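Local structure of HIAXHD3 (Humicola insolens, 3ZXK) at residues A[19-29]-A[249-257]; A[229-240]-A[287-298]. The protein probably removes alpha-L-arabinofuranose side chains from xylan as an exo-acting family 43 glycoside hydrolase, and served as the starting point for introducing endo-xylanase activity. One frame throughout, in Å; residues are numbered along the deposited sequence. Where two conformers were deposited one is given.

Contact 1 of 2, residues A[19-29]-A[249-257]; sequences ALEVFRVGSVF and QGGIVDAPD
Gln249 brings NE2 to 4.4 Å from Ala19 CB, and its side chain touches the bound arabinofuranose. At Gly250 the backbone N reaches Leu20 O through a water, while Leu20 CG and CD1 lie against the glycine CA, CD1 at 3.8 Å. Gly251 O comes within 3.9 Å of Val22 CG2. One water donates to both Val22 O and Ile252 O, standing between the strands where no direct backbone bond forms. Strands 21-25 and 250-254 run 9° from parallel, as the inner strands of the first and last blades of the GH43 five-bladed beta-propeller, closing its ring. With Val253 chi1 at 61°, CG1 is turned to Val22 CG2, and CG2 lies opposite the backbone N, against Phe23 C at 3.7 Å and the edge of the Phe29 ring. Asp254 is gripped side-on by Arg24: NE donates to Asp254 O at 2.8 Å from above the carbonyl plane, and NH2 forms a salt bridge with OD2 at 2.6 Å, from above the carboxylate, the two planes 74° apart. Arg24 NH1 turns back to Gly26 O. Ala255 CB touches Phe29 CZ, and Pro256 lays CA over one guanidinium face, 3.9 Å above it.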
loop_
_atom_site.group_PDB
_atom_site.type_symbol
_atom_site.label_atom_id
_atom_site.label_comp_id
_atom_site.label_asym_id
_atom_site.label_seq_id
_atom_site.Cartn_x
_atom_site.Cartn_y
_atom_site.Cartn_z
ATOM N N ALA A 19 -5.637 5.512 -0.351
ATOM C CA ALA A 19 -6.293 6.068 0.848
ATOM C C ALA A 19 -5.358 6.879 1.737
ATOM O O ALA A 19 -5.423 6.821 2.965
ATOM C CB ALA A 19 -7.010 4.983 1.648
ATOM N N LEU A 20 -4.515 7.678 1.103
ATOM C CA LEU A 20 -3.434 8.350 1.799
ATOM C C LEU A 20 -3.924 9.370 2.820
ATOM O O LEU A 20 -4.963 10.012 2.619
ATOM C CB LEU A 20 -2.461 8.967 0.784
ATOM C CG LEU A 20 -2.954 10.177 -0.023
ATOM C CD1 LEU A 20 -2.570 11.482 0.679
ATOM C CD2 LEU A 20 -2.393 10.139 -1.440
ATOM N N GLU A 21 -3.166 9.463 3.910
ATOM C CA GLU A 21 -3.229 10.574 4.876
ATOM C C GLU A 21 -1.852 11.214 4.830
ATOM O O GLU A 21 -0.875 10.491 4.878
ATOM C CB GLU A 21 -3.480 10.028 6.304
ATOM C CG GLU A 21 -3.321 11.059 7.445
ATOM C CD GLU A 21 -4.618 11.751 7.832
ATOM O OE1 GLU A 21 -5.621 11.066 8.141
ATOM O OE2 GLU A 21 -4.631 12.995 7.837
ATOM N N VAL A 22 -1.762 12.545 4.727
ATOM C CA VAL A 22 -0.459 13.235 4.756
ATOM C C VAL A 22 -0.449 14.315 5.828
ATOM O O VAL A 22 -1.455 14.992 6.049
ATOM C CB VAL A 22 -0.080 13.920 3.411
ATOM C CG1 VAL A 22 0.551 12.955 2.405
ATOM C CG2 VAL A 22 -1.245 14.723 2.819
ATOM N N PHE A 23 0.687 14.472 6.493
ATOM C CA PHE A 23 0.841 15.550 7.472
ATOM C C PHE A 23 2.304 15.898 7.604
ATOM O O PHE A 23 3.149 15.173 7.096
ATOM C CB PHE A 23 0.205 15.194 8.838
ATOM C CG PHE A 23 0.790 13.967 9.488
ATOM C CD1 PHE A 23 0.296 12.699 9.220
ATOM C CD2 PHE A 23 1.864 14.078 10.354
ATOM C CE1 PHE A 23 0.861 11.565 9.799
ATOM C CE2 PHE A 23 2.418 12.950 10.960
ATOM C CZ PHE A 23 1.906 11.693 10.703
ATOM N N ARG A 24 2.583 17.016 8.257
ATOM C CA ARG A 24 3.958 17.471 8.413
ATOM C C ARG A 24 4.317 17.537 9.876
ATOM O O ARG A 24 3.500 17.976 10.703
ATOM C CB ARG A 24 4.118 18.868 7.803
ATOM C CG ARG A 24 5.524 19.405 7.910
ATOM C CD ARG A 24 5.703 20.708 7.150
ATOM N NE ARG A 24 4.848 21.784 7.644
ATOM C CZ ARG A 24 5.158 22.599 8.650
ATOM N NH1 ARG A 24 6.312 22.464 9.307
ATOM N NH2 ARG A 24 4.318 23.555 9.008
ATOM N N VAL A 25 5.526 17.086 10.203
ATOM C CA VAL A 25 6.141 17.385 11.511
ATOM C C VAL A 25 7.446 18.086 11.230
ATOM O O VAL A 25 8.380 17.469 10.706
ATOM C CB VAL A 25 6.417 16.106 12.328
ATOM C CG1 VAL A 25 6.918 16.486 13.725
ATOM C CG2 VAL A 25 5.162 15.240 12.409
ATOM N N GLY A 26 7.524 19.372 11.550
ATOM C CA GLY A 26 8.762 20.110 11.293
ATOM C C GLY A 26 9.133 20.090 9.822
ATOM O O GLY A 26 8.360 20.575 8.993
ATOM N N SER A 27 10.330 19.574 9.513
ATOM C CA SER A 27 10.843 19.487 8.149
ATOM C C SER A 27 10.421 18.225 7.373
ATOM O O SER A 27 10.767 18.056 6.204
ATOM C CB SER A 27 12.375 19.590 8.189
ATOM O OG SER A 27 12.727 20.830 8.749
ATOM N N VAL A 28 9.647 17.351 8.008
ATOM C CA VAL A 28 9.367 16.042 7.434
ATOM C C VAL A 28 7.882 15.850 7.161
ATOM O O VAL A 28 7.037 16.165 8.012
ATOM C CB VAL A 28 9.852 14.887 8.361
ATOM C CG1 VAL A 28 9.577 13.554 7.675
ATOM C CG2 VAL A 28 11.330 15.046 8.692
ATOM N N PHE A 29 7.577 15.328 5.979
ATOM C CA PHE A 29 6.195 14.946 5.651
ATOM C C PHE A 29 6.066 13.441 5.808
ATOM O O PHE A 29 6.960 12.674 5.413
ATOM C CB PHE A 29 5.859 15.278 4.202
ATOM C CG PHE A 29 6.008 16.725 3.854
ATOM C CD1 PHE A 29 4.935 17.616 4.063
ATOM C CD2 PHE A 29 7.181 17.217 3.278
ATOM C CE1 PHE A 29 5.041 18.963 3.729
ATOM C CE2 PHE A 29 7.287 18.581 2.942
ATOM C CZ PHE A 29 6.213 19.447 3.165
ATOM N N GLN A 249 -9.913 11.964 -3.352
ATOM C CA GLN A 249 -9.600 11.483 -2.012
ATOM C C GLN A 249 -8.243 12.089 -1.561
ATOM O O GLN A 249 -7.892 13.214 -1.971
ATOM C CB GLN A 249 -9.701 9.952 -1.931
ATOM C CG GLN A 249 -10.214 9.482 -0.579
ATOM C CD GLN A 249 -10.609 8.019 -0.569
ATOM O OE1 GLN A 249 -10.991 7.453 -1.609
ATOM N NE2 GLN A 249 -10.505 7.380 0.619
ATOM N N GLY A 250 -7.480 11.424 -0.703
ATOM C CA GLY A 250 -6.215 12.044 -0.272
ATOM C C GLY A 250 -6.444 13.118 0.787
ATOM O O GLY A 250 -7.463 13.120 1.491
ATOM N N GLY A 251 -5.513 14.055 0.886
ATOM C CA GLY A 251 -5.614 15.080 1.922
ATOM C C GLY A 251 -4.750 16.268 1.603
ATOM O O GLY A 251 -4.068 16.310 0.575
ATOM N N ILE A 252 -4.790 17.238 2.505
ATOM C CA ILE A 252 -4.042 18.469 2.294
ATOM C C ILE A 252 -3.011 18.646 3.397
ATOM O O ILE A 252 -3.178 18.131 4.505
ATOM C CB ILE A 252 -4.960 19.710 2.179
ATOM C CG1 ILE A 252 -5.800 19.912 3.450
ATOM C CG2 ILE A 252 -5.851 19.573 0.929
ATOM C CD1 ILE A 252 -6.486 21.271 3.518
ATOM N N VAL A 253 -1.941 19.388 3.103
ATOM C CA VAL A 253 -0.822 19.502 4.026
ATOM C C VAL A 253 -0.076 20.804 3.756
ATOM O O VAL A 253 -0.010 21.256 2.599
ATOM C CB VAL A 253 0.107 18.274 3.959
ATOM C CG1 VAL A 253 0.740 18.094 2.554
ATOM C CG2 VAL A 253 1.183 18.372 5.034
ATOM N N ASP A 254 0.449 21.398 4.819
ATOM C CA ASP A 254 1.187 22.647 4.756
ATOM C C ASP A 254 2.679 22.345 4.676
ATOM O O ASP A 254 3.181 21.474 5.394
ATOM C CB ASP A 254 0.909 23.523 5.990
ATOM C CG ASP A 254 1.130 22.794 7.344
ATOM O OD1 ASP A 254 0.511 21.719 7.586
ATOM O OD2 ASP A 254 1.835 23.343 8.216
ATOM N N ALA A 255 3.381 23.054 3.803
ATOM C CA ALA A 255 4.852 22.999 3.783
ATOM C C ALA A 255 5.419 23.968 4.827
ATOM O O ALA A 255 4.691 24.820 5.366
ATOM C CB ALA A 255 5.380 23.315 2.386
ATOM N N PRO A 256 6.715 23.840 5.145
ATOM C CA PRO A 256 7.283 24.766 6.129
ATOM C C PRO A 256 7.122 26.251 5.768
ATOM O O PRO A 256 7.049 27.084 6.669
ATOM C CB PRO A 256 8.763 24.365 6.169
ATOM C CG PRO A 256 8.744 22.922 5.818
ATOM C CD PRO A 256 7.690 22.802 4.749
ATOM N N ASP A 257 7.036 26.583 4.481
ATOM C CA ASP A 257 6.870 27.990 4.066
ATOM C C ASP A 257 5.416 28.496 4.213
ATOM O O ASP A 257 5.111 29.649 3.888
ATOM C CB ASP A 257 7.442 28.206 2.649
ATOM C CG ASP A 257 6.598 27.561 1.544
ATOM O OD1 ASP A 257 5.659 26.799 1.853
ATOM O OD2 ASP A 257 6.866 27.840 0.348
HETATM O O HOH W 1 -7.367 9.304 1.276
HETATM O O HOH W 2 -1.856 17.635 6.935
HETATM O O HOH W 3 0.450 18.821 8.878
#

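Contact 2 of 2, residues A[229-240]-A[287-298]; sequences EARTLVSRIQGP and WPEVVTDSQGRW
Arg231 lays its guanidinium flat on the Trp287 indole, the planes 8° apart, with CZ 3.5 Å from the centroid of the five-membered ring in a cation-pi contact. Its chain stays extended from CG to NE, so CD also rides over that ring as a CH-pi donor while CG sits above the six-membered part. NH2 is held by a salt bridge to Asp285, and NH1 reaches Glu289 OE2 through a water; Glu289 is itself paired with Arg281. At the ring's edge Glu229 O lies 3.5 Å from Trp287 CH2. With an alanine in place of Trp287, the Arg231 guanidinium would probably lose its stacking partner and be freer to turn, although Asp285 could still hold NH2. Further along, Leu233 and Val234, which both face Glu214 in a classic beta bulge, each put a methyl on Val290 CG2, Leu233 CD1 at 4.0 Å and Val234 CG1 at 3.9 Å. Water joins Leu233 O to Val290 N. Beyond the strands Trp298 N donates to Gln238 O at 2.8 Å. Trp298 CG stands anti to its backbone N (chi1 -169°), which carries the indole beside Pro240, whose CD comes 3.6 Å from CD1; a cis peptide precedes this proline. Ile237 CG2 meets the ring at its edge. Asp293 OD1 accepts from Gln295 N, making an Asx turn, and from Arg297 N on the opposite face of the carboxylate. This is the seam between the outer edges of the fourth and fifth blades of the five-bladed GH43 propeller, strands at one end and loops at the other.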
loop_
_atom_site.group_PDB
_atom_site.type_symbol
_atom_site.label_atom_id
_atom_site.label_comp_id
_atom_site.label_asym_id
_atom_site.label_seq_id
_atom_site.Cartn_x
_atom_site.Cartn_y
_atom_site.Cartn_z
ATOM N N GLU A 229 -20.629 23.055 5.969
ATOM C CA GLU A 229 -21.047 23.395 4.603
ATOM C C GLU A 229 -19.925 23.035 3.626
ATOM O O GLU A 229 -18.765 22.933 4.038
ATOM C CB GLU A 229 -21.397 24.872 4.488
ATOM C CG GLU A 229 -20.217 25.813 4.664
ATOM C CD GLU A 229 -20.607 27.258 4.517
ATOM O OE1 GLU A 229 -21.624 27.525 3.850
ATOM O OE2 GLU A 229 -19.919 28.120 5.097
ATOM N N ALA A 230 -20.264 22.841 2.348
ATOM C CA ALA A 230 -19.310 22.313 1.361
ATOM C C ALA A 230 -19.020 23.278 0.212
ATOM O O ALA A 230 -19.867 24.104 -0.146
ATOM C CB ALA A 230 -19.814 20.993 0.786
ATOM N N ARG A 231 -17.817 23.146 -0.354
ATOM C CA ARG A 231 -17.480 23.648 -1.684
ATOM C C ARG A 231 -16.758 22.535 -2.417
ATOM O O ARG A 231 -16.175 21.669 -1.807
ATOM C CB ARG A 231 -16.523 24.839 -1.610
ATOM C CG ARG A 231 -17.148 26.124 -1.102
ATOM C CD ARG A 231 -16.273 27.323 -1.426
ATOM N NE ARG A 231 -16.880 28.539 -0.895
ATOM C CZ ARG A 231 -16.376 29.757 -1.038
ATOM N NH1 ARG A 231 -15.249 29.931 -1.712
ATOM N NH2 ARG A 231 -17.001 30.805 -0.498
ATOM N N THR A 232 -16.775 22.583 -3.740
ATOM C CA THR A 232 -16.012 21.633 -4.532
ATOM C C THR A 232 -14.525 21.970 -4.481
ATOM O O THR A 232 -14.134 23.134 -4.607
ATOM C CB THR A 232 -16.532 21.651 -5.963
ATOM O OG1 THR A 232 -17.895 21.198 -5.942
ATOM C CG2 THR A 232 -15.680 20.744 -6.879
ATOM N N LEU A 233 -13.695 20.967 -4.265
ATOM C CA LEU A 233 -12.252 21.144 -4.433
ATOM C C LEU A 233 -11.839 20.686 -5.843
ATOM O O LEU A 233 -11.154 21.413 -6.585
ATOM C CB LEU A 233 -11.494 20.379 -3.337
ATOM C CG LEU A 233 -9.984 20.580 -3.253
ATOM C CD1 LEU A 233 -9.623 22.040 -3.005
ATOM C CD2 LEU A 233 -9.438 19.683 -2.156
ATOM N N VAL A 234 -12.238 19.481 -6.214
ATOM C CA VAL A 234 -12.107 19.047 -7.603
ATOM C C VAL A 234 -13.334 18.246 -7.974
ATOM O O VAL A 234 -13.912 17.538 -7.139
ATOM C CB VAL A 234 -10.859 18.181 -7.909
ATOM C CG1 VAL A 234 -9.556 18.958 -7.737
ATOM C CG2 VAL A 234 -10.894 16.860 -7.145
ATOM N N SER A 235 -13.724 18.319 -9.237
ATOM C CA SER A 235 -14.797 17.442 -9.706
ATOM C C SER A 235 -14.532 17.099 -11.142
ATOM O O SER A 235 -14.546 17.989 -12.021
ATOM C CB SER A 235 -16.164 18.100 -9.542
ATOM O OG SER A 235 -17.197 17.222 -9.974
ATOM N N ARG A 236 -14.242 15.820 -11.364
ATOM C CA ARG A 236 -13.943 15.282 -12.697
ATOM C C ARG A 236 -12.867 16.132 -13.373
ATOM O O ARG A 236 -12.965 16.438 -14.560
ATOM C CB ARG A 236 -15.219 15.203 -13.548
ATOM C CG ARG A 236 -16.297 14.315 -12.911
ATOM C CD ARG A 236 -17.527 14.100 -13.803
ATOM N NE ARG A 236 -17.209 13.266 -14.965
ATOM C CZ ARG A 236 -17.161 11.938 -14.961
ATOM N NH1 ARG A 236 -17.404 11.252 -13.845
ATOM N NH2 ARG A 236 -16.849 11.292 -16.086
ATOM N N ILE A 237 -11.851 16.534 -12.603
ATOM C CA ILE A 237 -10.713 17.290 -13.160
ATOM C C ILE A 237 -9.901 16.407 -14.129
ATOM O O ILE A 237 -9.744 15.215 -13.903
ATOM C CB ILE A 237 -9.809 17.871 -12.049
ATOM C CG1 ILE A 237 -8.974 19.051 -12.574
ATOM C CG2 ILE A 237 -8.955 16.778 -11.400
ATOM C CD1 ILE A 237 -8.252 19.806 -11.469
ATOM N N GLN A 238 -9.428 16.994 -15.227
ATOM C CA GLN A 238 -8.580 16.274 -16.174
ATOM C C GLN A 238 -7.110 16.358 -15.762
ATOM O O GLN A 238 -6.699 17.359 -15.175
ATOM C CB GLN A 238 -8.785 16.807 -17.601
ATOM C CG GLN A 238 -10.166 16.528 -18.181
ATOM C CD GLN A 238 -10.432 15.041 -18.410
ATOM O OE1 GLN A 238 -9.553 14.299 -18.865
ATOM N NE2 GLN A 238 -11.656 14.599 -18.105
ATOM N N GLY A 239 -6.335 15.315 -16.076
ATOM C CA GLY A 239 -4.909 15.238 -15.710
ATOM C C GLY A 239 -4.694 14.751 -14.280
ATOM O O GLY A 239 -5.628 14.631 -13.510
ATOM N N PRO A 240 -3.444 14.490 -13.908
ATOM C CA PRO A 240 -2.276 14.722 -14.733
ATOM C C PRO A 240 -1.808 13.480 -15.495
ATOM O O PRO A 240 -0.743 13.510 -16.112
ATOM C CB PRO A 240 -1.221 15.111 -13.689
ATOM C CG PRO A 240 -1.565 14.227 -12.522
ATOM C CD PRO A 240 -3.078 14.249 -12.495
ATOM N N TRP A 287 -11.391 29.596 1.974
ATOM C CA TRP A 287 -11.531 28.262 1.390
ATOM C C TRP A 287 -10.348 27.920 0.534
ATOM O O TRP A 287 -9.780 28.811 -0.102
ATOM C CB TRP A 287 -12.776 28.216 0.539
ATOM C CG TRP A 287 -14.057 28.351 1.297
ATOM C CD1 TRP A 287 -14.698 29.516 1.667
ATOM C CD2 TRP A 287 -14.889 27.267 1.796
ATOM N NE1 TRP A 287 -15.874 29.237 2.328
ATOM C CE2 TRP A 287 -16.042 27.900 2.447
ATOM C CE3 TRP A 287 -14.820 25.871 1.745
ATOM C CZ2 TRP A 287 -17.073 27.151 3.012
ATOM C CZ3 TRP A 287 -15.855 25.130 2.336
ATOM C CH2 TRP A 287 -16.954 25.754 2.956
ATOM N N PRO A 288 -9.968 26.634 0.478
ATOM C CA PRO A 288 -8.839 26.262 -0.387
ATOM C C PRO A 288 -9.301 25.949 -1.807
ATOM O O PRO A 288 -10.419 25.468 -1.998
ATOM C CB PRO A 288 -8.295 24.982 0.270
ATOM C CG PRO A 288 -9.505 24.352 0.908
ATOM C CD PRO A 288 -10.416 25.503 1.319
ATOM N N GLU A 289 -8.449 26.261 -2.782
ATOM C CA GLU A 289 -8.697 25.935 -4.201
ATOM C C GLU A 289 -7.451 25.362 -4.849
ATOM O O GLU A 289 -6.337 25.825 -4.575
ATOM C CB GLU A 289 -9.138 27.185 -4.983
ATOM C CG GLU A 289 -10.517 27.691 -4.586
ATOM C CD GLU A 289 -10.921 28.980 -5.296
ATOM O OE1 GLU A 289 -10.034 29.664 -5.878
ATOM O OE2 GLU A 289 -12.129 29.336 -5.263
ATOM N N VAL A 290 -7.629 24.373 -5.726
ATOM C CA VAL A 290 -6.501 23.802 -6.464
ATOM C C VAL A 290 -5.995 24.797 -7.509
ATOM O O VAL A 290 -6.788 25.389 -8.248
ATOM C CB VAL A 290 -6.891 22.446 -7.103
ATOM C CG1 VAL A 290 -5.861 21.980 -8.122
ATOM C CG2 VAL A 290 -7.060 21.417 -6.003
ATOM N N VAL A 291 -4.678 25.009 -7.518
ATOM C CA VAL A 291 -4.023 25.754 -8.581
ATOM C C VAL A 291 -3.840 24.794 -9.767
ATOM O O VAL A 291 -3.097 23.823 -9.682
ATOM C CB VAL A 291 -2.664 26.291 -8.086
ATOM C CG1 VAL A 291 -1.908 27.018 -9.198
ATOM C CG2 VAL A 291 -2.862 27.197 -6.862
ATOM N N THR A 292 -4.539 25.084 -10.865
ATOM C CA THR A 292 -4.494 24.251 -12.070
ATOM C C THR A 292 -3.416 24.729 -13.034
ATOM O O THR A 292 -2.780 25.768 -12.795
ATOM C CB THR A 292 -5.846 24.289 -12.812
ATOM O OG1 THR A 292 -6.085 25.619 -13.294
ATOM C CG2 THR A 292 -6.993 23.842 -11.912
ATOM N N ASP A 293 -3.190 23.968 -14.111
ATOM C CA ASP A 293 -2.406 24.487 -15.238
ATOM C C ASP A 293 -3.216 25.495 -16.053
ATOM O O ASP A 293 -4.389 25.759 -15.740
ATOM C CB ASP A 293 -1.788 23.366 -16.109
ATOM C CG ASP A 293 -2.818 22.589 -16.940
ATOM O OD1 ASP A 293 -3.993 23.011 -17.074
ATOM O OD2 ASP A 293 -2.428 21.535 -17.490
ATOM N N SER A 294 -2.606 26.048 -17.096
ATOM C CA SER A 294 -3.259 27.106 -17.885
ATOM C C SER A 294 -4.510 26.624 -18.632
ATOM O O SER A 294 -5.306 27.439 -19.122
ATOM C CB SER A 294 -2.265 27.763 -18.856
ATOM O OG SER A 294 -1.776 26.822 -19.797
ATOM N N GLN A 295 -4.671 25.302 -18.719
ATOM C CA GLN A 295 -5.825 24.686 -19.359
ATOM C C GLN A 295 -6.878 24.158 -18.365
ATOM O O GLN A 295 -7.813 23.462 -18.765
ATOM C CB GLN A 295 -5.363 23.538 -20.259
ATOM C CG GLN A 295 -4.493 23.945 -21.447
ATOM C CD GLN A 295 -4.050 22.746 -22.273
ATOM O OE1 GLN A 295 -4.314 21.591 -21.914
ATOM N NE2 GLN A 295 -3.376 23.011 -23.389
ATOM N N GLY A 296 -6.727 24.463 -17.075
ATOM C CA GLY A 296 -7.670 23.973 -16.074
ATOM C C GLY A 296 -7.492 22.514 -15.679
ATOM O O GLY A 296 -8.344 21.946 -15.016
ATOM N N ARG A 297 -6.377 21.918 -16.073
ATOM C CA ARG A 297 -6.068 20.544 -15.704
ATOM C C ARG A 297 -5.249 20.503 -14.418
ATOM O O ARG A 297 -4.635 21.491 -14.028
ATOM C CB ARG A 297 -5.294 19.851 -16.828
ATOM C CG ARG A 297 -6.019 19.842 -18.159
ATOM C CD ARG A 297 -5.114 19.373 -19.290
ATOM N NE ARG A 297 -4.836 17.944 -19.172
ATOM C CZ ARG A 297 -5.571 16.977 -19.729
ATOM N NH1 ARG A 297 -6.644 17.274 -20.453
ATOM N NH2 ARG A 297 -5.228 15.707 -19.552
ATOM N N TRP A 298 -5.275 19.360 -13.749
ATOM C CA TRP A 298 -4.293 19.060 -12.723
ATOM C C TRP A 298 -2.978 18.965 -13.439
ATOM O O TRP A 298 -2.802 18.142 -14.339
ATOM C CB TRP A 298 -4.639 17.743 -12.045
ATOM C CG TRP A 298 -3.847 17.475 -10.795
ATOM C CD1 TRP A 298 -2.466 17.341 -10.659
ATOM C CD2 TRP A 298 -4.388 17.262 -9.464
ATOM N NE1 TRP A 298 -2.134 17.088 -9.353
ATOM C CE2 TRP A 298 -3.255 17.001 -8.589
ATOM C CE3 TRP A 298 -5.674 17.242 -8.928
ATOM C CZ2 TRP A 298 -3.418 16.781 -7.214
ATOM C CZ3 TRP A 298 -5.833 17.019 -7.557
ATOM C CH2 TRP A 298 -4.732 16.794 -6.720
HETATM O O HOH W 4 -13.506 28.172 -3.183
HETATM O O HOH W 5 -13.037 25.448 -2.678
HETATM O O HOH W 6 -10.473 24.041 -6.329
HETATM O O HOH W 7 -9.863 19.793 -15.922
#

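In the fold
Both contacts join neighbouring blades of the propeller, and they share the four-stranded sheet whose edge strands are 250-254 and 288-290: contact 1 uses its first strand, contact 2 its last. Contact 1 is buried, about 17 Å from the centre of the chain, and reaches the glycan pocket through Gln249. Contact 2 is only partly buried, its centre about 25 Å out. The centres lie 18 Å apart, with no touch between them. Waters bridge the facing backbones in each, but the charged groups differ in role: the inner contact ties its arginine directly to a carboxylate across the seam, whereas the outer one spreads its arginine over an indole and takes its salt bridge from Asp285, just ahead of 287-298.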